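PDB 2DY3: alanine racemase from Corynebacterium glutamicum, which is a two-domain, pyridoxal-5'-phosphate-binding protein of the alanine racemase family, with an N-terminal TIM-barrel domain and a C-terminal beta domain. Local coordinates for residues Met236-Ile248 against Arg265-Met279. Residues are numbered along the deposited sequence; the frame is centred on the assembly and turned at random.
Sequences MTWEAKVSVVKQI and RGFVAVVPAGYADGM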
ATOM      1  N   MET B 236       1.628  15.835  -5.278  1.00 18.05           N
ATOM      2  CA  MET B 236       1.326  14.526  -5.841  1.00 16.47           C
ATOM      3  C   MET B 236       0.106  14.484  -6.745  1.00 15.73           C
ATOM      4  O   MET B 236      -0.924  15.107  -6.469  1.00 16.11           O
ATOM      5  CB  MET B 236       1.130  13.490  -4.720  1.00 15.25           C
ATOM      6  CG  MET B 236       0.785  12.086  -5.228  1.00 12.94           C
ATOM      7  SD  MET B 236       0.463  10.878  -3.902  1.00 14.38           S
ATOM      8  CE  MET B 236       2.144  10.551  -3.321  1.00 13.71           C
ATOM      9  N   THR B 237       0.249  13.746  -7.835  1.00 13.36           N
ATOM     10  CA  THR B 237      -0.835  13.533  -8.782  1.00 12.30           C
ATOM     11  C   THR B 237      -0.815  12.033  -9.076  1.00 14.54           C
ATOM     12  O   THR B 237       0.237  11.481  -9.406  1.00 15.97           O
ATOM     13  CB  THR B 237      -0.619  14.300 -10.097  1.00 10.80           C
ATOM     14  OG1 THR B 237      -0.647  15.713  -9.847  1.00 10.73           O
ATOM     15  CG2 THR B 237      -1.714  13.945 -11.102  1.00  8.70           C
ATOM     16  N   TRP B 238      -1.958  11.373  -8.914  1.00 13.36           N
ATOM     17  CA  TRP B 238      -2.077   9.938  -9.186  1.00 15.33           C
ATOM     18  C   TRP B 238      -2.874   9.837 -10.482  1.00 16.60           C
ATOM     19  O   TRP B 238      -4.003  10.320 -10.559  1.00 16.61           O
ATOM     20  CB  TRP B 238      -2.819   9.237  -8.032  1.00 13.32           C
ATOM     21  CG  TRP B 238      -2.735   7.721  -8.037  1.00 13.24           C
ATOM     22  CD1 TRP B 238      -1.748   6.955  -8.591  1.00 12.86           C
ATOM     23  CD2 TRP B 238      -3.630   6.807  -7.384  1.00 13.05           C
ATOM     24  NE1 TRP B 238      -1.969   5.629  -8.321  1.00 13.98           N
ATOM     25  CE2 TRP B 238      -3.115   5.508  -7.579  1.00 14.93           C
ATOM     26  CE3 TRP B 238      -4.811   6.961  -6.647  1.00 13.45           C
ATOM     27  CZ2 TRP B 238      -3.739   4.368  -7.064  1.00 14.68           C
ATOM     28  CZ3 TRP B 238      -5.430   5.829  -6.138  1.00 14.15           C
ATOM     29  CH2 TRP B 238      -4.893   4.549  -6.348  1.00 12.67           C
ATOM     30  N   GLU B 239      -2.286   9.224 -11.505  1.00 17.76           N
ATOM     31  CA  GLU B 239      -2.961   9.114 -12.791  1.00 20.71           C
ATOM     32  C   GLU B 239      -2.680   7.808 -13.529  1.00 21.40           C
ATOM     33  O   GLU B 239      -1.611   7.205 -13.396  1.00 21.18           O
ATOM     34  CB  GLU B 239      -2.572  10.300 -13.688  1.00 22.48           C
ATOM     35  CG  GLU B 239      -1.117  10.306 -14.126  1.00 27.04           C
ATOM     36  CD  GLU B 239      -0.696  11.612 -14.796  1.00 29.94           C
ATOM     37  OE1 GLU B 239       0.427  11.670 -15.334  1.00 30.12           O
ATOM     38  OE2 GLU B 239      -1.480  12.583 -14.779  1.00 33.01           O
ATOM     39  N   ALA B 240      -3.655   7.386 -14.321  1.00 19.81           N
ATOM     40  CA  ALA B 240      -3.537   6.159 -15.089  1.00 21.03           C
ATOM     41  C   ALA B 240      -3.926   6.413 -16.533  1.00 21.56           C
ATOM     42  O   ALA B 240      -4.608   7.386 -16.848  1.00 23.35           O
ATOM     43  CB  ALA B 240      -4.439   5.082 -14.489  1.00 19.00           C
ATOM     44  N   LYS B 241      -3.471   5.538 -17.415  1.00 22.68           N
ATOM     45  CA  LYS B 241      -3.805   5.652 -18.818  1.00 21.11           C
ATOM     46  C   LYS B 241      -4.878   4.604 -19.085  1.00 19.86           C
ATOM     47  O   LYS B 241      -4.721   3.439 -18.709  1.00 17.53           O
ATOM     48  CB  LYS B 241      -2.560   5.405 -19.671  1.00 24.94           C
ATOM     49  CG  LYS B 241      -1.467   6.435 -19.409  1.00 27.39           C
ATOM     50  CD  LYS B 241      -0.445   6.482 -20.526  1.00 32.00           C
ATOM     51  CE  LYS B 241       0.459   7.700 -20.375  1.00 32.66           C
ATOM     52  NZ  LYS B 241       1.473   7.788 -21.461  1.00 35.85           N
ATOM     53  N   VAL B 242      -5.973   5.029 -19.706  1.00 17.02           N
ATOM     54  CA  VAL B 242      -7.073   4.130 -20.018  1.00 15.76           C
ATOM     55  C   VAL B 242      -6.578   2.988 -20.893  1.00 17.03           C
ATOM     56  O   VAL B 242      -5.956   3.213 -21.930  1.00 17.72           O
ATOM     57  CB  VAL B 242      -8.204   4.886 -20.749  1.00 16.24           C
ATOM     58  CG1 VAL B 242      -9.355   3.928 -21.075  1.00 13.22           C
ATOM     59  CG2 VAL B 242      -8.691   6.042 -19.884  1.00 14.12           C
ATOM     60  N   SER B 243      -6.852   1.759 -20.472  1.00 16.31           N
ATOM     61  CA  SER B 243      -6.407   0.595 -21.224  1.00 17.82           C
ATOM     62  C   SER B 243      -7.358   0.237 -22.353  1.00 18.84           C
ATOM     63  O   SER B 243      -6.929  -0.172 -23.431  1.00 19.39           O
ATOM     64  CB  SER B 243      -6.261  -0.604 -20.289  1.00 18.69           C
ATOM     65  OG  SER B 243      -7.498  -0.915 -19.678  1.00 17.97           O
ATOM     66  N   VAL B 244      -8.653   0.386 -22.104  1.00 17.15           N
ATOM     67  CA  VAL B 244      -9.647   0.062 -23.112  1.00 18.30           C
ATOM     68  C   VAL B 244     -10.913   0.895 -22.954  1.00 18.21           C
ATOM     69  O   VAL B 244     -11.332   1.204 -21.836  1.00 15.89           O
ATOM     70  CB  VAL B 244     -10.067  -1.440 -23.039  1.00 19.22           C
ATOM     71  CG1 VAL B 244     -11.108  -1.737 -24.095  1.00 17.90           C
ATOM     72  CG2 VAL B 244      -8.869  -2.345 -23.234  1.00 19.40           C
ATOM     73  N   VAL B 245     -11.504   1.262 -24.086  1.00 20.50           N
ATOM     74  CA  VAL B 245     -12.755   2.009 -24.102  1.00 21.09           C
ATOM     75  C   VAL B 245     -13.762   1.046 -24.702  1.00 24.00           C
ATOM     76  O   VAL B 245     -13.584   0.563 -25.818  1.00 25.72           O
ATOM     77  CB  VAL B 245     -12.663   3.273 -24.968  1.00 19.06           C
ATOM     78  CG1 VAL B 245     -14.061   3.817 -25.238  1.00 17.02           C
ATOM     79  CG2 VAL B 245     -11.822   4.329 -24.248  1.00 17.13           C
ATOM     80  N   LYS B 246     -14.813   0.757 -23.951  1.00 27.61           N
ATOM     81  CA  LYS B 246     -15.818  -0.200 -24.397  1.00 32.28           C
ATOM     82  C   LYS B 246     -17.181   0.431 -24.623  1.00 34.22           C
ATOM     83  O   LYS B 246     -17.624   1.271 -23.846  1.00 34.59           O
ATOM     84  CB  LYS B 246     -15.954  -1.312 -23.354  1.00 31.57           C
ATOM     85  CG  LYS B 246     -16.400  -2.654 -23.902  1.00 33.78           C
ATOM     86  CD  LYS B 246     -15.341  -3.221 -24.834  1.00 33.70           C
ATOM     87  CE  LYS B 246     -15.380  -4.730 -24.850  1.00 31.81           C
ATOM     88  NZ  LYS B 246     -14.918  -5.283 -23.555  1.00 29.96           N
ATOM     89  N   GLN B 247     -17.846   0.020 -25.694  1.00 37.39           N
ATOM     90  CA  GLN B 247     -19.173   0.528 -25.981  1.00 40.45           C
ATOM     91  C   GLN B 247     -20.188  -0.515 -25.550  1.00 41.51           C
ATOM     92  O   GLN B 247     -20.041  -1.698 -25.854  1.00 42.40           O
ATOM     93  CB  GLN B 247     -19.351   0.813 -27.472  1.00 42.44           C
ATOM     94  CG  GLN B 247     -20.755   1.307 -27.806  1.00 45.88           C
ATOM     95  CD  GLN B 247     -20.919   1.727 -29.254  1.00 48.32           C
ATOM     96  OE1 GLN B 247     -21.992   2.180 -29.657  1.00 49.62           O
ATOM     97  NE2 GLN B 247     -19.858   1.582 -30.043  1.00 49.01           N
ATOM     98  N   ILE B 248     -21.203  -0.073 -24.823  1.00 42.97           N
ATOM     99  CA  ILE B 248     -22.256  -0.967 -24.371  1.00 44.62           C
ATOM    100  C   ILE B 248     -23.449  -0.704 -25.274  1.00 45.47           C
ATOM    101  O   ILE B 248     -24.297   0.133 -24.971  1.00 46.89           O
ATOM    102  CB  ILE B 248     -22.648  -0.680 -22.913  1.00 45.77           C
ATOM    103  CG1 ILE B 248     -21.415  -0.803 -22.016  1.00 45.25           C
ATOM    104  CG2 ILE B 248     -23.737  -1.648 -22.466  1.00 44.68           C
ATOM    105  CD1 ILE B 248     -21.672  -0.440 -20.572  1.00 46.81           C
ATOM    106  N   ARG B 265     -26.582   4.326 -26.448  1.00 49.09           N
ATOM    107  CA  ARG B 265     -25.262   4.175 -27.046  1.00 48.28           C
ATOM    108  C   ARG B 265     -24.266   4.656 -26.000  1.00 45.59           C
ATOM    109  O   ARG B 265     -23.725   5.759 -26.101  1.00 46.79           O
ATOM    110  CB  ARG B 265     -25.122   5.017 -28.315  1.00 50.29           C
ATOM    111  CG  ARG B 265     -23.911   4.624 -29.148  1.00 53.23           C
ATOM    112  CD  ARG B 265     -23.471   5.721 -30.099  1.00 54.96           C
ATOM    113  NE  ARG B 265     -22.273   5.327 -30.835  1.00 57.07           N
ATOM    114  CZ  ARG B 265     -21.455   6.177 -31.444  1.00 57.90           C
ATOM    115  NH1 ARG B 265     -21.700   7.480 -31.404  1.00 57.86           N
ATOM    116  NH2 ARG B 265     -20.387   5.725 -32.090  1.00 58.24           N
ATOM    117  N   GLY B 266     -24.045   3.826 -24.986  1.00 41.52           N
ATOM    118  CA  GLY B 266     -23.131   4.186 -23.923  1.00 35.38           C
ATOM    119  C   GLY B 266     -21.751   3.582 -24.073  1.00 31.90           C
ATOM    120  O   GLY B 266     -21.536   2.655 -24.851  1.00 30.15           O
ATOM    121  N   PHE B 267     -20.812   4.124 -23.313  1.00 26.03           N
ATOM    122  CA  PHE B 267     -19.439   3.662 -23.341  1.00 23.63           C
ATOM    123  C   PHE B 267     -18.883   3.696 -21.922  1.00 21.20           C
ATOM    124  O   PHE B 267     -19.337   4.477 -21.083  1.00 19.25           O
ATOM    125  CB  PHE B 267     -18.583   4.589 -24.208  1.00 22.90           C
ATOM    126  CG  PHE B 267     -19.039   4.695 -25.632  1.00 23.47           C
ATOM    127  CD1 PHE B 267     -18.423   3.953 -26.629  1.00 23.42           C
ATOM    128  CD2 PHE B 267     -20.068   5.554 -25.980  1.00 22.72           C
ATOM    129  CE1 PHE B 267     -18.825   4.068 -27.949  1.00 25.02           C
ATOM    130  CE2 PHE B 267     -20.477   5.675 -27.294  1.00 25.16           C
ATOM    131  CZ  PHE B 267     -19.852   4.930 -28.283  1.00 27.06           C
ATOM    132  N   VAL B 268     -17.904   2.837 -21.667  1.00 18.79           N
ATOM    133  CA  VAL B 268     -17.221   2.786 -20.386  1.00 18.32           C
ATOM    134  C   VAL B 268     -15.749   2.711 -20.747  1.00 18.25           C
ATOM    135  O   VAL B 268     -15.400   2.357 -21.875  1.00 17.23           O
ATOM    136  CB  VAL B 268     -17.587   1.528 -19.541  1.00 18.13           C
ATOM    137  CG1 VAL B 268     -19.061   1.538 -19.204  1.00 18.29           C
ATOM    138  CG2 VAL B 268     -17.197   0.257 -20.277  1.00 16.11           C
ATOM    139  N   ALA B 269     -14.892   3.063 -19.799  1.00 18.29           N
ATOM    140  CA  ALA B 269     -13.455   3.012 -20.012  1.00 16.71           C
ATOM    141  C   ALA B 269     -12.835   2.256 -18.843  1.00 17.11           C
ATOM    142  O   ALA B 269     -13.294   2.361 -17.705  1.00 13.89           O
ATOM    143  CB  ALA B 269     -12.873   4.430 -20.102  1.00 16.64           C
ATOM    144  N   VAL B 270     -11.805   1.475 -19.135  1.00 15.61           N
ATOM    145  CA  VAL B 270     -11.127   0.714 -18.101  1.00 15.86           C
ATOM    146  C   VAL B 270      -9.827   1.419 -17.741  1.00 15.06           C
ATOM    147  O   VAL B 270      -9.048   1.773 -18.619  1.00 14.00           O
ATOM    148  CB  VAL B 270     -10.807  -0.714 -18.588  1.00 16.39           C
ATOM    149  CG1 VAL B 270     -10.141  -1.510 -17.473  1.00 17.28           C
ATOM    150  CG2 VAL B 270     -12.093  -1.408 -19.032  1.00 17.71           C
ATOM    151  N   VAL B 271      -9.607   1.664 -16.454  1.00 16.51           N
ATOM    152  CA  VAL B 271      -8.365   2.294 -16.035  1.00 16.78           C
ATOM    153  C   VAL B 271      -7.610   1.262 -15.207  1.00 16.56           C
ATOM    154  O   VAL B 271      -8.139   0.700 -14.252  1.00 18.16           O
ATOM    155  CB  VAL B 271      -8.625   3.617 -15.253  1.00 18.49           C
ATOM    156  CG1 VAL B 271     -10.088   3.724 -14.890  1.00 21.46           C
ATOM    157  CG2 VAL B 271      -7.736   3.704 -14.032  1.00 19.98           C
ATOM    158  N   PRO B 272      -6.364   0.976 -15.602  1.00 16.06           N
ATOM    159  CA  PRO B 272      -5.436   0.022 -14.991  1.00 16.07           C
ATOM    160  C   PRO B 272      -4.990   0.300 -13.560  1.00 15.77           C
ATOM    161  O   PRO B 272      -3.804   0.478 -13.301  1.00 14.08           O
ATOM    162  CB  PRO B 272      -4.262   0.017 -15.972  1.00 16.25           C
ATOM    163  CG  PRO B 272      -4.225   1.428 -16.425  1.00 13.73           C
ATOM    164  CD  PRO B 272      -5.698   1.714 -16.691  1.00 15.45           C
ATOM    165  N   ALA B 273      -5.948   0.321 -12.639  1.00 17.23           N
ATOM    166  CA  ALA B 273      -5.667   0.536 -11.222  1.00 16.18           C
ATOM    167  C   ALA B 273      -6.754  -0.174 -10.414  1.00 16.09           C
ATOM    168  O   ALA B 273      -7.943   0.055 -10.650  1.00 15.20           O
ATOM    169  CB  ALA B 273      -5.654   2.026 -10.906  1.00 18.14           C
ATOM    170  N   GLY B 274      -6.339  -1.037  -9.478  1.00 13.40           N
ATOM    171  CA  GLY B 274      -7.280  -1.783  -8.648  1.00 14.29           C
ATOM    172  C   GLY B 274      -6.928  -1.726  -7.164  1.00 15.19           C
ATOM    173  O   GLY B 274      -6.000  -1.013  -6.783  1.00 16.45           O
ATOM    174  N   TYR B 275      -7.640  -2.466  -6.315  1.00 16.01           N
ATOM    175  CA  TYR B 275      -7.336  -2.402  -4.885  1.00 14.41           C
ATOM    176  C   TYR B 275      -5.931  -2.866  -4.538  1.00 17.84           C
ATOM    177  O   TYR B 275      -5.426  -2.564  -3.455  1.00 18.75           O
ATOM    178  CB  TYR B 275      -8.374  -3.155  -4.031  1.00 12.69           C
ATOM    179  CG  TYR B 275      -8.668  -4.588  -4.411  1.00 12.30           C
ATOM    180  CD1 TYR B 275      -9.730  -4.902  -5.249  1.00 11.80           C
ATOM    181  CD2 TYR B 275      -7.895  -5.630  -3.913  1.00 13.30           C
ATOM    182  CE1 TYR B 275     -10.016  -6.216  -5.578  1.00 11.33           C
ATOM    183  CE2 TYR B 275      -8.166  -6.943  -4.239  1.00 10.81           C
ATOM    184  CZ  TYR B 275      -9.231  -7.232  -5.070  1.00 12.80           C
ATOM    185  OH  TYR B 275      -9.523  -8.539  -5.372  1.00 13.81           O
ATOM    186  N   ALA B 276      -5.295  -3.593  -5.451  1.00 15.81           N
ATOM    187  CA  ALA B 276      -3.930  -4.045  -5.217  1.00 17.34           C
ATOM    188  C   ALA B 276      -2.997  -2.853  -5.412  1.00 17.69           C
ATOM    189  O   ALA B 276      -1.823  -2.894  -5.036  1.00 17.78           O
ATOM    190  CB  ALA B 276      -3.564  -5.158  -6.200  1.00 16.56           C
ATOM    191  N   ASP B 277      -3.528  -1.784  -5.995  1.00 16.06           N
ATOM    192  CA  ASP B 277      -2.720  -0.599  -6.255  1.00 16.96           C
ATOM    193  C   ASP B 277      -3.054   0.572  -5.331  1.00 15.77           C
ATOM    194  O   ASP B 277      -2.462   1.641  -5.436  1.00 16.50           O
ATOM    195  CB  ASP B 277      -2.875  -0.184  -7.727  1.00 14.56           C
ATOM    196  CG  ASP B 277      -2.561  -1.325  -8.689  1.00 16.22           C
ATOM    197  OD1 ASP B 277      -1.373  -1.713  -8.794  1.00 13.98           O
ATOM    198  OD2 ASP B 277      -3.507  -1.842  -9.333  1.00 14.60           O
ATOM    199  N   GLY B 278      -4.004   0.370  -4.427  1.00 16.14           N
ATOM    200  CA  GLY B 278      -4.360   1.434  -3.508  1.00 17.24           C
ATOM    201  C   GLY B 278      -5.777   1.954  -3.643  1.00 17.52           C
ATOM    202  O   GLY B 278      -6.238   2.725  -2.801  1.00 15.19           O
ATOM    203  N   MET B 279      -6.465   1.560  -4.707  1.00 17.42           N
ATOM    204  CA  MET B 279      -7.836   2.000  -4.915  1.00 20.93           C
ATOM    205  C   MET B 279      -8.762   1.137  -4.080  1.00 22.71           C
ATOM    206  O   MET B 279      -9.021  -0.018  -4.418  1.00 23.07           O
ATOM    207  CB  MET B 279      -8.239   1.874  -6.383  1.00 21.82           C
ATOM    208  CG  MET B 279      -9.671   2.315  -6.665  1.00 27.56           C
ATOM    209  SD  MET B 279      -9.928   4.121  -6.562  1.00 34.06           S
ATOM    210  CE  MET B 279     -10.265   4.336  -4.904  1.00 32.27           C
TER
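Strands 244-247 and 267-271 run antiparallel, with 158° between their N-to-C directions, and Lys246 and Val268 form a hydrogen-bonded pair. Lys246 N reaches Val268 O at 2.7 Å, and Val268 N returns the bond to Lys246 O. Next along, Ile248 N binds Gly266 O at 2.7 Å, from above the carbonyl plane. Ser243 N holds Val270 O where the first strand is broken.

Gln247 and Phe267 are a non-hydrogen-bonded pair, so the Gln247 side chain runs alongside the Phe267 ring in the same direction. Gln247 CG sits over the ring face, 3.8 Å from the centroid. With CG anti to the backbone N (chi1 178°) and the chain extended, the amide continues along the ring, tilted 32° from its plane. Gln247 OE1 takes a weak bond from Arg265 NE. Ile248 CD1 meets Val268 CG1 at 3.5 Å, the two side chains crossing at about a right angle. Lys246 packs its CB on Val268 CG2. Its NZ forms a salt bridge with Asp124 and a hydrogen bond with the backbone O of Arg129, both of the second subunit.

Further back, Ala240 CB touches Val271 CG2 at 3.6 Å. Trp238 brings CZ2 to 3.4 Å from Asp277 O. Asp277 OD1 forms a salt bridge with Arg355.

This is an antiparallel strand pair in the C-terminal beta domain of alanine racemases, with Lys246 at the dimer interface.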